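Local coordinates for RNA-binding protein RMD9, mitochondrial (Saccharomyces cerevisiae S288C, PDB 7A9X) that binds the dodecameric motif 5'-AAUAA[U/C]AUUCUU-3' in the 3'-UTRs of mitochondrial mRNAs and takes part in their processing or stability, at residues A[242-247]-A[280-285]; A[250-255]-A[284-289]. All blocks are in the same frame, centred on the assembly; numbering follows the deposited sequence.

Contact 1 of 2, residues A[242-247]-A[280-285]. With nucleotides of chain B.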
ATOM      1  N   PHE A 242      17.945   4.885  32.693  1.00 94.29           N
ATOM      2  CA  PHE A 242      17.819   4.876  31.242  1.00 88.95           C
ATOM      3  C   PHE A 242      16.491   4.244  30.840  1.00 94.08           C
ATOM      4  O   PHE A 242      16.183   3.118  31.242  1.00 96.03           O
ATOM      5  CB  PHE A 242      18.985   4.122  30.607  1.00 82.53           C
ATOM      6  CG  PHE A 242      18.793   3.839  29.143  1.00 80.38           C
ATOM      7  CD1 PHE A 242      18.920   4.852  28.206  1.00 78.73           C
ATOM      8  CD2 PHE A 242      18.485   2.561  28.706  1.00 81.57           C
ATOM      9  CE1 PHE A 242      18.741   4.594  26.857  1.00 84.46           C
ATOM     10  CE2 PHE A 242      18.306   2.296  27.358  1.00 83.40           C
ATOM     11  CZ  PHE A 242      18.434   3.312  26.432  1.00 83.03           C
ATOM     12  N   ILE A 243      15.710   4.972  30.049  1.00 90.89           N
ATOM     13  CA  ILE A 243      14.417   4.511  29.555  1.00 86.68           C
ATOM     14  C   ILE A 243      14.507   4.424  28.039  1.00 80.11           C
ATOM     15  O   ILE A 243      14.739   5.436  27.366  1.00 77.27           O
ATOM     16  CB  ILE A 243      13.280   5.444  29.992  1.00 86.49           C
ATOM     17  CG1 ILE A 243      13.261   5.569  31.518  1.00 93.93           C
ATOM     18  CG2 ILE A 243      11.946   4.934  29.466  1.00 83.50           C
ATOM     19  CD1 ILE A 243      12.621   6.840  32.015  1.00101.58           C
ATOM     20  N   HIS A 244      14.323   3.222  27.503  1.00 78.83           N
ATOM     21  CA  HIS A 244      14.555   3.017  26.083  1.00 79.60           C
ATOM     22  C   HIS A 244      13.560   3.832  25.261  1.00 75.41           C
ATOM     23  O   HIS A 244      12.362   3.844  25.569  1.00 74.37           O
ATOM     24  CB  HIS A 244      14.447   1.538  25.713  1.00 70.38           C
ATOM     25  CG  HIS A 244      15.029   1.220  24.371  1.00 73.86           C
ATOM     26  ND1 HIS A 244      14.398   1.545  23.189  1.00 75.83           N
ATOM     27  CD2 HIS A 244      16.194   0.623  24.023  1.00 77.55           C
ATOM     28  CE1 HIS A 244      15.146   1.157  22.172  1.00 73.71           C
ATOM     29  NE2 HIS A 244      16.240   0.593  22.651  1.00 75.35           N
ATOM     30  N   PRO A 245      14.022   4.523  24.217  1.00 71.45           N
ATOM     31  CA  PRO A 245      13.106   5.342  23.407  1.00 69.40           C
ATOM     32  C   PRO A 245      11.928   4.571  22.839  1.00 71.06           C
ATOM     33  O   PRO A 245      10.833   5.132  22.723  1.00 74.37           O
ATOM     34  CB  PRO A 245      14.015   5.872  22.291  1.00 67.79           C
ATOM     35  CG  PRO A 245      15.385   5.840  22.870  1.00 70.29           C
ATOM     36  CD  PRO A 245      15.425   4.662  23.791  1.00 64.97           C
ATOM     37  N   ASN A 246      12.115   3.299  22.479  1.00 69.19           N
ATOM     38  CA  ASN A 246      11.000   2.527  21.940  1.00 65.41           C
ATOM     39  C   ASN A 246       9.947   2.247  23.006  1.00 73.23           C
ATOM     40  O   ASN A 246       8.779   2.016  22.673  1.00 70.85           O
ATOM     41  CB  ASN A 246      11.507   1.219  21.331  1.00 64.54           C
ATOM     42  CG  ASN A 246      10.594   0.694  20.239  1.00 67.75           C
ATOM     43  OD1 ASN A 246       9.974   1.470  19.514  1.00 73.96           O
ATOM     44  ND2 ASN A 246      10.505  -0.627  20.119  1.00 64.76           N
ATOM     45  N   LEU A 247      10.337   2.249  24.284  1.00 75.28           N
ATOM     46  CA  LEU A 247       9.346   2.157  25.352  1.00 71.98           C
ATOM     47  C   LEU A 247       8.544   3.448  25.454  1.00 74.21           C
ATOM     48  O   LEU A 247       7.321   3.413  25.635  1.00 72.69           O
ATOM     49  CB  LEU A 247      10.029   1.832  26.682  1.00 71.66           C
ATOM     50  CG  LEU A 247       9.122   1.562  27.886  1.00 76.04           C
ATOM     51  CD1 LEU A 247       8.157   0.424  27.597  1.00 77.75           C
ATOM     52  CD2 LEU A 247       9.948   1.262  29.131  1.00 75.13           C
ATOM     53  N   TYR A 280      17.179   9.040  15.770  1.00 80.53           N
ATOM     54  CA  TYR A 280      16.070   9.941  16.056  1.00 74.93           C
ATOM     55  C   TYR A 280      14.730   9.424  15.551  1.00 73.42           C
ATOM     56  O   TYR A 280      13.709  10.085  15.770  1.00 75.15           O
ATOM     57  CB  TYR A 280      16.343  11.318  15.440  1.00 71.65           C
ATOM     58  CG  TYR A 280      16.276  11.325  13.928  1.00 71.82           C
ATOM     59  CD1 TYR A 280      17.335  10.848  13.166  1.00 69.71           C
ATOM     60  CD2 TYR A 280      15.150  11.802  13.263  1.00 71.16           C
ATOM     61  CE1 TYR A 280      17.279  10.844  11.787  1.00 72.79           C
ATOM     62  CE2 TYR A 280      15.086  11.804  11.883  1.00 69.91           C
ATOM     63  CZ  TYR A 280      16.152  11.322  11.150  1.00 77.08           C
ATOM     64  OH  TYR A 280      16.093  11.321   9.775  1.00 81.90           O
ATOM     65  N   GLY A 281      14.707   8.268  14.883  1.00 69.31           N
ATOM     66  CA  GLY A 281      13.490   7.787  14.246  1.00 61.72           C
ATOM     67  C   GLY A 281      12.324   7.583  15.192  1.00 64.58           C
ATOM     68  O   GLY A 281      11.169   7.573  14.747  1.00 60.36           O
ATOM     69  N   TYR A 282      12.596   7.413  16.487  1.00 61.94           N
ATOM     70  CA  TYR A 282      11.518   7.282  17.460  1.00 61.86           C
ATOM     71  C   TYR A 282      10.657   8.538  17.509  1.00 69.56           C
ATOM     72  O   TYR A 282       9.444   8.453  17.733  1.00 69.68           O
ATOM     73  CB  TYR A 282      12.101   6.978  18.840  1.00 63.02           C
ATOM     74  CG  TYR A 282      12.953   5.730  18.895  1.00 62.68           C
ATOM     75  CD1 TYR A 282      12.370   4.470  18.952  1.00 61.89           C
ATOM     76  CD2 TYR A 282      14.339   5.809  18.903  1.00 63.51           C
ATOM     77  CE1 TYR A 282      13.141   3.325  19.008  1.00 61.91           C
ATOM     78  CE2 TYR A 282      15.121   4.668  18.964  1.00 66.97           C
ATOM     79  CZ  TYR A 282      14.513   3.430  19.015  1.00 65.37           C
ATOM     80  OH  TYR A 282      15.280   2.289  19.074  1.00 68.39           O
ATOM     81  N   LEU A 283      11.265   9.708  17.297  1.00 63.30           N
ATOM     82  CA  LEU A 283      10.505  10.951  17.256  1.00 63.95           C
ATOM     83  C   LEU A 283       9.657  11.055  15.997  1.00 69.80           C
ATOM     84  O   LEU A 283       8.635  11.747  16.000  1.00 68.93           O
ATOM     85  CB  LEU A 283      11.452  12.147  17.355  1.00 65.63           C
ATOM     86  CG  LEU A 283      12.184  12.298  18.685  1.00 67.19           C
ATOM     87  CD1 LEU A 283      13.264  13.358  18.585  1.00 68.96           C
ATOM     88  CD2 LEU A 283      11.193  12.644  19.784  1.00 75.14           C
ATOM     89  N   ILE A 284      10.063  10.383  14.918  1.00 66.57           N
ATOM     90  CA  ILE A 284       9.274  10.414  13.690  1.00 67.28           C
ATOM     91  C   ILE A 284       7.992   9.610  13.863  1.00 64.62           C
ATOM     92  O   ILE A 284       6.899  10.075  13.520  1.00 69.46           O
ATOM     93  CB  ILE A 284      10.096   9.892  12.501  1.00 72.83           C
ATOM     94  CG1 ILE A 284      11.406  10.661  12.357  1.00 77.53           C
ATOM     95  CG2 ILE A 284       9.296  10.000  11.214  1.00 74.23           C
ATOM     96  CD1 ILE A 284      12.233  10.173  11.194  1.00 77.89           C
ATOM     97  N   GLU A 285       8.110   8.386  14.388  1.00 61.30           N
ATOM     98  CA  GLU A 285       6.936   7.537  14.578  1.00 63.70           C
ATOM     99  C   GLU A 285       5.918   8.203  15.494  1.00 62.71           C
ATOM    100  O   GLU A 285       4.723   8.241  15.186  1.00 64.52           O
ATOM    101  CB  GLU A 285       7.344   6.178  15.147  1.00 80.66           C
ATOM    102  CG  GLU A 285       8.085   5.274  14.187  1.00100.36           C
ATOM    103  CD  GLU A 285       8.012   3.819  14.605  1.00116.29           C
ATOM    104  OE1 GLU A 285       7.099   3.110  14.130  1.00121.76           O
ATOM    105  OE2 GLU A 285       8.856   3.391  15.421  1.00124.02           O
TER
ATOM    106  P     A B   4      17.961  -0.360  14.390  1.00 69.22           P
ATOM    107  OP1   A B   4      17.726  -1.572  15.214  1.00 70.33           O
ATOM    108  OP2   A B   4      18.122  -0.491  12.920  1.00 68.51           O
ATOM    109  O5'   A B   4      16.770   0.676  14.617  1.00 79.86           O
ATOM    110  C5'   A B   4      16.394   1.102  15.918  1.00 68.66           C
ATOM    111  C4'   A B   4      15.852   2.511  15.900  1.00 67.70           C
ATOM    112  O4'   A B   4      16.936   3.454  15.681  1.00 71.21           O
ATOM    113  C3'   A B   4      14.854   2.830  14.797  1.00 66.45           C
ATOM    114  O3'   A B   4      13.538   2.399  15.094  1.00 66.31           O
ATOM    115  C2'   A B   4      14.987   4.342  14.660  1.00 68.09           C
ATOM    116  O2'   A B   4      14.285   5.006  15.700  1.00 65.80           O
ATOM    117  C1'   A B   4      16.487   4.531  14.886  1.00 66.53           C
ATOM    118  N9    A B   4      17.221   4.502  13.609  1.00 71.74           N
ATOM    119  C8    A B   4      18.051   3.515  13.136  1.00 69.32           C
ATOM    120  N7    A B   4      18.547   3.771  11.950  1.00 71.15           N
ATOM    121  C5    A B   4      18.004   5.006  11.618  1.00 65.38           C
ATOM    122  C6    A B   4      18.140   5.828  10.485  1.00 69.34           C
ATOM    123  N6    A B   4      18.898   5.518   9.431  1.00 69.48           N
ATOM    124  N1    A B   4      17.464   6.998  10.471  1.00 73.99           N
ATOM    125  C2    A B   4      16.703   7.313  11.528  1.00 72.68           C
ATOM    126  N3    A B   4      16.495   6.624  12.650  1.00 67.56           N
ATOM    127  C4    A B   4      17.182   5.468  12.631  1.00 70.29           C
ATOM    128  P     U B   5      12.620   1.745  13.947  1.00 65.68           P
ATOM    129  OP1   U B   5      11.300   1.403  14.534  1.00 74.35           O
ATOM    130  OP2   U B   5      13.415   0.698  13.261  1.00 66.15           O
ATOM    131  O5'   U B   5      12.371   2.934  12.922  1.00 64.44           O
ATOM    132  C5'   U B   5      11.705   4.119  13.330  1.00 69.03           C
ATOM    133  C4'   U B   5      11.695   5.140  12.225  1.00 65.99           C
ATOM    134  O4'   U B   5      13.054   5.575  11.951  1.00 63.48           O
ATOM    135  C3'   U B   5      11.197   4.636  10.881  1.00 62.32           C
ATOM    136  O3'   U B   5       9.786   4.585  10.786  1.00 70.39           O
ATOM    137  C2'   U B   5      11.851   5.597   9.902  1.00 61.73           C
ATOM    138  O2'   U B   5      11.161   6.835   9.871  1.00 68.07           O
ATOM    139  C1'   U B   5      13.211   5.815  10.566  1.00 67.14           C
ATOM    140  N1    U B   5      14.226   4.882  10.029  1.00 71.56           N
ATOM    141  C2    U B   5      14.813   5.243   8.832  1.00 66.98           C
ATOM    142  O2    U B   5      14.535   6.279   8.251  1.00 67.81           O
ATOM    143  N3    U B   5      15.739   4.354   8.349  1.00 64.60           N
ATOM    144  C4    U B   5      16.123   3.162   8.928  1.00 68.71           C
ATOM    145  O4    U B   5      16.972   2.469   8.367  1.00 74.13           O
ATOM    146  C5    U B   5      15.467   2.853  10.163  1.00 69.72           C
ATOM    147  C6    U B   5      14.559   3.703  10.658  1.00 63.79           C
ATOM    148  P     A B   3      18.597   1.413  20.048  1.00 72.48           P
ATOM    149  OP1   A B   3      17.664   2.490  19.624  1.00 71.14           O
ATOM    150  OP2   A B   3      18.081   0.247  20.809  1.00 78.11           O
ATOM    151  O5'   A B   3      19.317   0.859  18.742  1.00 74.74           O
ATOM    152  C5'   A B   3      19.924   1.740  17.812  1.00 71.43           C
ATOM    153  C4'   A B   3      20.740   0.979  16.802  1.00 71.56           C
ATOM    154  O4'   A B   3      21.814   0.276  17.476  1.00 73.34           O
ATOM    155  C3'   A B   3      19.998  -0.111  16.042  1.00 71.50           C
ATOM    156  O3'   A B   3      19.260   0.404  14.945  1.00 69.80           O
ATOM    157  C2'   A B   3      21.118  -1.063  15.639  1.00 75.59           C
ATOM    158  O2'   A B   3      21.807  -0.575  14.495  1.00 77.29           O
ATOM    159  C1'   A B   3      22.055  -0.962  16.845  1.00 76.48           C
ATOM    160  N9    A B   3      21.825  -2.038  17.827  1.00 82.62           N
ATOM    161  C8    A B   3      20.969  -2.029  18.901  1.00 83.25           C
ATOM    162  N7    A B   3      20.984  -3.139  19.599  1.00 83.33           N
ATOM    163  C5    A B   3      21.914  -3.932  18.940  1.00 84.40           C
ATOM    164  C6    A B   3      22.390  -5.233  19.181  1.00 84.63           C
ATOM    165  N6    A B   3      21.977  -5.997  20.194  1.00 79.18           N
ATOM    166  N1    A B   3      23.318  -5.731  18.333  1.00 91.03           N
ATOM    167  C2    A B   3      23.734  -4.967  17.316  1.00 92.96           C
ATOM    168  N3    A B   3      23.363  -3.731  16.986  1.00 90.98           N
ATOM    169  C4    A B   3      22.440  -3.267  17.846  1.00 86.63           C
TER

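Contact 2 of 2, residues A[250-255]-A[284-289]. With nucleotides of chain B.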
ATOM      1  N   GLY A 250       6.016   3.364  22.196  1.00 63.52           N
ATOM      2  CA  GLY A 250       4.822   2.546  22.350  1.00 75.07           C
ATOM      3  C   GLY A 250       3.852   3.112  23.371  1.00 79.47           C
ATOM      4  O   GLY A 250       2.634   3.070  23.178  1.00 80.24           O
ATOM      5  N   LEU A 251       4.381   3.659  24.467  1.00 79.20           N
ATOM      6  CA  LEU A 251       3.517   4.220  25.499  1.00 81.74           C
ATOM      7  C   LEU A 251       2.828   5.492  25.012  1.00 80.29           C
ATOM      8  O   LEU A 251       1.657   5.731  25.330  1.00 78.06           O
ATOM      9  CB  LEU A 251       4.325   4.494  26.765  1.00 78.40           C
ATOM     10  CG  LEU A 251       3.541   4.652  28.069  1.00 90.53           C
ATOM     11  CD1 LEU A 251       2.602   3.475  28.275  1.00 95.33           C
ATOM     12  CD2 LEU A 251       4.495   4.784  29.244  1.00 92.28           C
ATOM     13  N   ILE A 252       3.535   6.315  24.235  1.00 76.82           N
ATOM     14  CA  ILE A 252       2.911   7.497  23.647  1.00 72.40           C
ATOM     15  C   ILE A 252       1.788   7.095  22.698  1.00 70.49           C
ATOM     16  O   ILE A 252       0.700   7.682  22.722  1.00 77.55           O
ATOM     17  CB  ILE A 252       3.969   8.363  22.937  1.00 72.72           C
ATOM     18  CG1 ILE A 252       4.924   8.977  23.958  1.00 69.40           C
ATOM     19  CG2 ILE A 252       3.306   9.455  22.105  1.00 69.39           C
ATOM     20  CD1 ILE A 252       6.200   9.509  23.352  1.00 68.56           C
ATOM     21  N   LYS A 253       2.028   6.082  21.861  1.00 67.60           N
ATOM     22  CA  LYS A 253       1.013   5.658  20.901  1.00 74.72           C
ATOM     23  C   LYS A 253      -0.241   5.153  21.604  1.00 78.26           C
ATOM     24  O   LYS A 253      -1.363   5.442  21.170  1.00 81.12           O
ATOM     25  CB  LYS A 253       1.582   4.580  19.977  1.00 70.11           C
ATOM     26  CG  LYS A 253       2.666   5.076  19.034  1.00 74.30           C
ATOM     27  CD  LYS A 253       3.112   3.982  18.074  1.00 76.59           C
ATOM     28  CE  LYS A 253       4.141   4.505  17.085  1.00 85.07           C
ATOM     29  NZ  LYS A 253       4.493   3.496  16.047  1.00 90.74           N
ATOM     30  N   VAL A 254      -0.071   4.392  22.689  1.00 77.95           N
ATOM     31  CA  VAL A 254      -1.220   3.910  23.451  1.00 77.91           C
ATOM     32  C   VAL A 254      -2.043   5.084  23.964  1.00 81.37           C
ATOM     33  O   VAL A 254      -3.270   5.124  23.808  1.00 90.16           O
ATOM     34  CB  VAL A 254      -0.754   3.002  24.605  1.00 77.78           C
ATOM     35  CG1 VAL A 254      -1.913   2.694  25.544  1.00 75.27           C
ATOM     36  CG2 VAL A 254      -0.153   1.716  24.064  1.00 70.99           C
ATOM     37  N   PHE A 255      -1.374   6.067  24.570  1.00 77.79           N
ATOM     38  CA  PHE A 255      -2.070   7.212  25.144  1.00 82.59           C
ATOM     39  C   PHE A 255      -2.699   8.103  24.082  1.00 86.80           C
ATOM     40  O   PHE A 255      -3.684   8.793  24.373  1.00 90.57           O
ATOM     41  CB  PHE A 255      -1.106   8.011  26.020  1.00 77.06           C
ATOM     42  CG  PHE A 255      -0.800   7.350  27.334  1.00 88.87           C
ATOM     43  CD1 PHE A 255      -1.812   6.753  28.067  1.00 93.28           C
ATOM     44  CD2 PHE A 255       0.493   7.314  27.830  1.00 85.79           C
ATOM     45  CE1 PHE A 255      -1.546   6.141  29.275  1.00 86.58           C
ATOM     46  CE2 PHE A 255       0.767   6.701  29.040  1.00 85.13           C
ATOM     47  CZ  PHE A 255      -0.255   6.113  29.763  1.00 84.37           C
ATOM     48  N   ILE A 284      10.063  10.383  14.918  1.00 66.57           N
ATOM     49  CA  ILE A 284       9.274  10.414  13.690  1.00 67.28           C
ATOM     50  C   ILE A 284       7.992   9.610  13.863  1.00 64.62           C
ATOM     51  O   ILE A 284       6.899  10.075  13.520  1.00 69.46           O
ATOM     52  CB  ILE A 284      10.096   9.892  12.501  1.00 72.83           C
ATOM     53  CG1 ILE A 284      11.406  10.661  12.357  1.00 77.53           C
ATOM     54  CG2 ILE A 284       9.296  10.000  11.214  1.00 74.23           C
ATOM     55  CD1 ILE A 284      12.233  10.173  11.194  1.00 77.89           C
ATOM     56  N   GLU A 285       8.110   8.386  14.388  1.00 61.30           N
ATOM     57  CA  GLU A 285       6.936   7.537  14.578  1.00 63.70           C
ATOM     58  C   GLU A 285       5.918   8.203  15.494  1.00 62.71           C
ATOM     59  O   GLU A 285       4.723   8.241  15.186  1.00 64.52           O
ATOM     60  CB  GLU A 285       7.344   6.178  15.147  1.00 80.66           C
ATOM     61  CG  GLU A 285       8.085   5.274  14.187  1.00100.36           C
ATOM     62  CD  GLU A 285       8.012   3.819  14.605  1.00116.29           C
ATOM     63  OE1 GLU A 285       7.099   3.110  14.130  1.00121.76           O
ATOM     64  OE2 GLU A 285       8.856   3.391  15.421  1.00124.02           O
ATOM     65  N   THR A 286       6.375   8.736  16.631  1.00 62.78           N
ATOM     66  CA  THR A 286       5.446   9.358  17.568  1.00 71.57           C
ATOM     67  C   THR A 286       4.819  10.611  16.973  1.00 67.49           C
ATOM     68  O   THR A 286       3.597  10.789  17.044  1.00 62.23           O
ATOM     69  CB  THR A 286       6.154   9.678  18.886  1.00 77.01           C
ATOM     70  OG1 THR A 286       7.368  10.387  18.618  1.00 82.87           O
ATOM     71  CG2 THR A 286       6.471   8.398  19.635  1.00 76.46           C
ATOM     72  N   HIS A 287       5.634  11.482  16.369  1.00 62.42           N
ATOM     73  CA  HIS A 287       5.103  12.687  15.737  1.00 67.14           C
ATOM     74  C   HIS A 287       4.026  12.338  14.717  1.00 65.50           C
ATOM     75  O   HIS A 287       2.925  12.900  14.743  1.00 62.09           O
ATOM     76  CB  HIS A 287       6.236  13.478  15.083  1.00 63.28           C
ATOM     77  CG  HIS A 287       5.838  14.844  14.615  1.00 68.28           C
ATOM     78  ND1 HIS A 287       6.537  15.980  14.962  1.00 71.22           N
ATOM     79  CD2 HIS A 287       4.827  15.256  13.813  1.00 66.60           C
ATOM     80  CE1 HIS A 287       5.968  17.033  14.404  1.00 71.45           C
ATOM     81  NE2 HIS A 287       4.928  16.621  13.702  1.00 72.00           N
ATOM     82  N   LEU A 288       4.324  11.397  13.815  1.00 60.24           N
ATOM     83  CA  LEU A 288       3.327  10.977  12.835  1.00 65.34           C
ATOM     84  C   LEU A 288       2.111  10.350  13.505  1.00 66.78           C
ATOM     85  O   LEU A 288       0.994  10.462  12.988  1.00 69.92           O
ATOM     86  CB  LEU A 288       3.944   9.998  11.836  1.00 58.09           C
ATOM     87  CG  LEU A 288       5.017  10.562  10.903  1.00 70.43           C
ATOM     88  CD1 LEU A 288       5.579   9.464  10.013  1.00 73.00           C
ATOM     89  CD2 LEU A 288       4.459  11.702  10.066  1.00 58.53           C
ATOM     90  N   SER A 289       2.301   9.691  14.650  1.00 65.79           N
ATOM     91  CA  SER A 289       1.166   9.126  15.371  1.00 69.87           C
ATOM     92  C   SER A 289       0.214  10.218  15.850  1.00 69.42           C
ATOM     93  O   SER A 289      -1.010  10.037  15.824  1.00 62.23           O
ATOM     94  CB  SER A 289       1.657   8.277  16.544  1.00 72.63           C
ATOM     95  OG  SER A 289       0.575   7.625  17.184  1.00 85.06           O
TER
ATOM     96  P     U B   5      12.620   1.745  13.947  1.00 65.68           P
ATOM     97  OP1   U B   5      11.300   1.403  14.534  1.00 74.35           O
ATOM     98  OP2   U B   5      13.415   0.698  13.261  1.00 66.15           O
ATOM     99  O5'   U B   5      12.371   2.934  12.922  1.00 64.44           O
ATOM    100  C5'   U B   5      11.705   4.119  13.330  1.00 69.03           C
ATOM    101  C4'   U B   5      11.695   5.140  12.225  1.00 65.99           C
ATOM    102  O4'   U B   5      13.054   5.575  11.951  1.00 63.48           O
ATOM    103  C3'   U B   5      11.197   4.636  10.881  1.00 62.32           C
ATOM    104  O3'   U B   5       9.786   4.585  10.786  1.00 70.39           O
ATOM    105  C2'   U B   5      11.851   5.597   9.902  1.00 61.73           C
ATOM    106  O2'   U B   5      11.161   6.835   9.871  1.00 68.07           O
ATOM    107  C1'   U B   5      13.211   5.815  10.566  1.00 67.14           C
ATOM    108  N1    U B   5      14.226   4.882  10.029  1.00 71.56           N
ATOM    109  C2    U B   5      14.813   5.243   8.832  1.00 66.98           C
ATOM    110  O2    U B   5      14.535   6.279   8.251  1.00 67.81           O
ATOM    111  N3    U B   5      15.739   4.354   8.349  1.00 64.60           N
ATOM    112  C4    U B   5      16.123   3.162   8.928  1.00 68.71           C
ATOM    113  O4    U B   5      16.972   2.469   8.367  1.00 74.13           O
ATOM    114  C5    U B   5      15.467   2.853  10.163  1.00 69.72           C
ATOM    115  C6    U B   5      14.559   3.703  10.658  1.00 63.79           C
TER

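Contact 1 of 2, residues A[242-247]-A[280-285]
Tyr282 is wedged between Pro245 and the RNA where the N-terminal ends of two helices, 245-257 and 281-292, meet the bound strand. The helices probably open successive pentatricopeptide (PPR) repeats, whose leading helices form the RNA-binding face of a helical solenoid. Along 280-285 the RNA comes first: the ring of Tyr280 lies obliquely by the base of A4 of chain B, with CE1 3.6 Å from its C2, an apolar neighbour for a purine. Gly281 follows, and its size matters, because a beta carbon here would collide with O4' of U5 of chain B; its N also gives a weak 3.3 Å hydrogen bond to N3 of A4. Tyr282 then turns its ring toward 242-247, CG lying opposite the carbonyl carbon (chi1 -58°). Over one face sits Pro245, whose CB makes a CH-pi contact 3.6 Å from the centroid of the Tyr282 ring and 19° off its normal; proline suits a first helical turn and offers a rigid apolar surface. Over the other face, near its centre, lies O2' of A4, so the ring is sandwiched between protein and ribose. CB of Asn246 approaches CE1 of Tyr282 at 3.5 Å, while its amide ND2 is bonded to the carbonyl of Lys210 in helix 209-223. The Tyr282 hydroxyl donates to OP1 of A3 of chain B in a very short bond, and His244, its ring almost perpendicular to the tyrosine, takes the other phosphate oxygen. As N-cap of helix 245-257, His244 accepts from Asn246 N at ND1, 3.0 Å away and close to the ring plane. That bond probably steadies the imidazole and leaves its far nitrogen as donor: NE2 reaches OP2 of A3 at 2.6 Å with an N-H...O angle of 153°.

Contact 2 of 2, residues A[250-255]-A[284-289]
Lys253 reaches from helix 245-257 to Glu285 on helix 281-292, joining neighbouring helices of a PPR alpha solenoid that probably belong to successive repeats. The short helical segments run side by side, 5° from parallel with axes 9.7 Å apart, as equivalent helices of adjacent repeats do. The apolar part of the contact is small and buried. CD1 of Ile252 meets the methyl CG2 of Thr286 at 3.9 Å, two beta-branched side chains meeting between the helices. Thr286 suits this place because its two branches are divided: with chi1 at 50°, OG1 turns back to the carbonyl of Tyr282 in its own helix, and the methyl is left for the isoleucine. Mixed packing follows about a turn further along helix 281-292, where CG of Lys253 lies 3.8 Å from OG of Ser289. A serine is small enough to admit the lysine's methylenes, and its hydroxyl is bonded to Asp293. The ionic part lies nearer the RNA. Lys253 is extended beyond CG and passes across Glu285, CE 4.1 Å from the glutamate CB, before its ammonium group makes a salt bridge whose hydrogen bond is weak, NZ to OE1 at 3.3 Å. The carboxylate's other oxygen faces nucleic acid, so two negative groups lie close together, and the lysine charge probably eases their repulsion. Replacing Glu285 with an alanine would probably leave the Lys253 ammonium without its charge partner and free to swing, and open a gap beside the U5 sugar. The glutamate is thus set between a cation of helix 245-257 and the backbone of U5 of chain B, with OE2 3.3 Å from the phosphate oxygen OP1.

Both contacts join helix 245-257 to helix 281-292, and their centres are 9 Å apart on the same side of the chain's centre. Along each helix contact 1 comes first, at the N-terminal end beside the RNA, and contact 2 lies about two turns further on along helix 245-257 and one turn further on along helix 281-292; the second segments overlap at Ile284 and Glu285. Contact 1 lies where the two helix starts hold the RNA backbone of consecutive nucleotides, whereas contact 2 packs the helix bodies side by side. The seam between the probable third and fourth PPR repeats thus runs from the RNA-facing helix starts into a buried contact, with Glu285 near the RNA where the segments overlap.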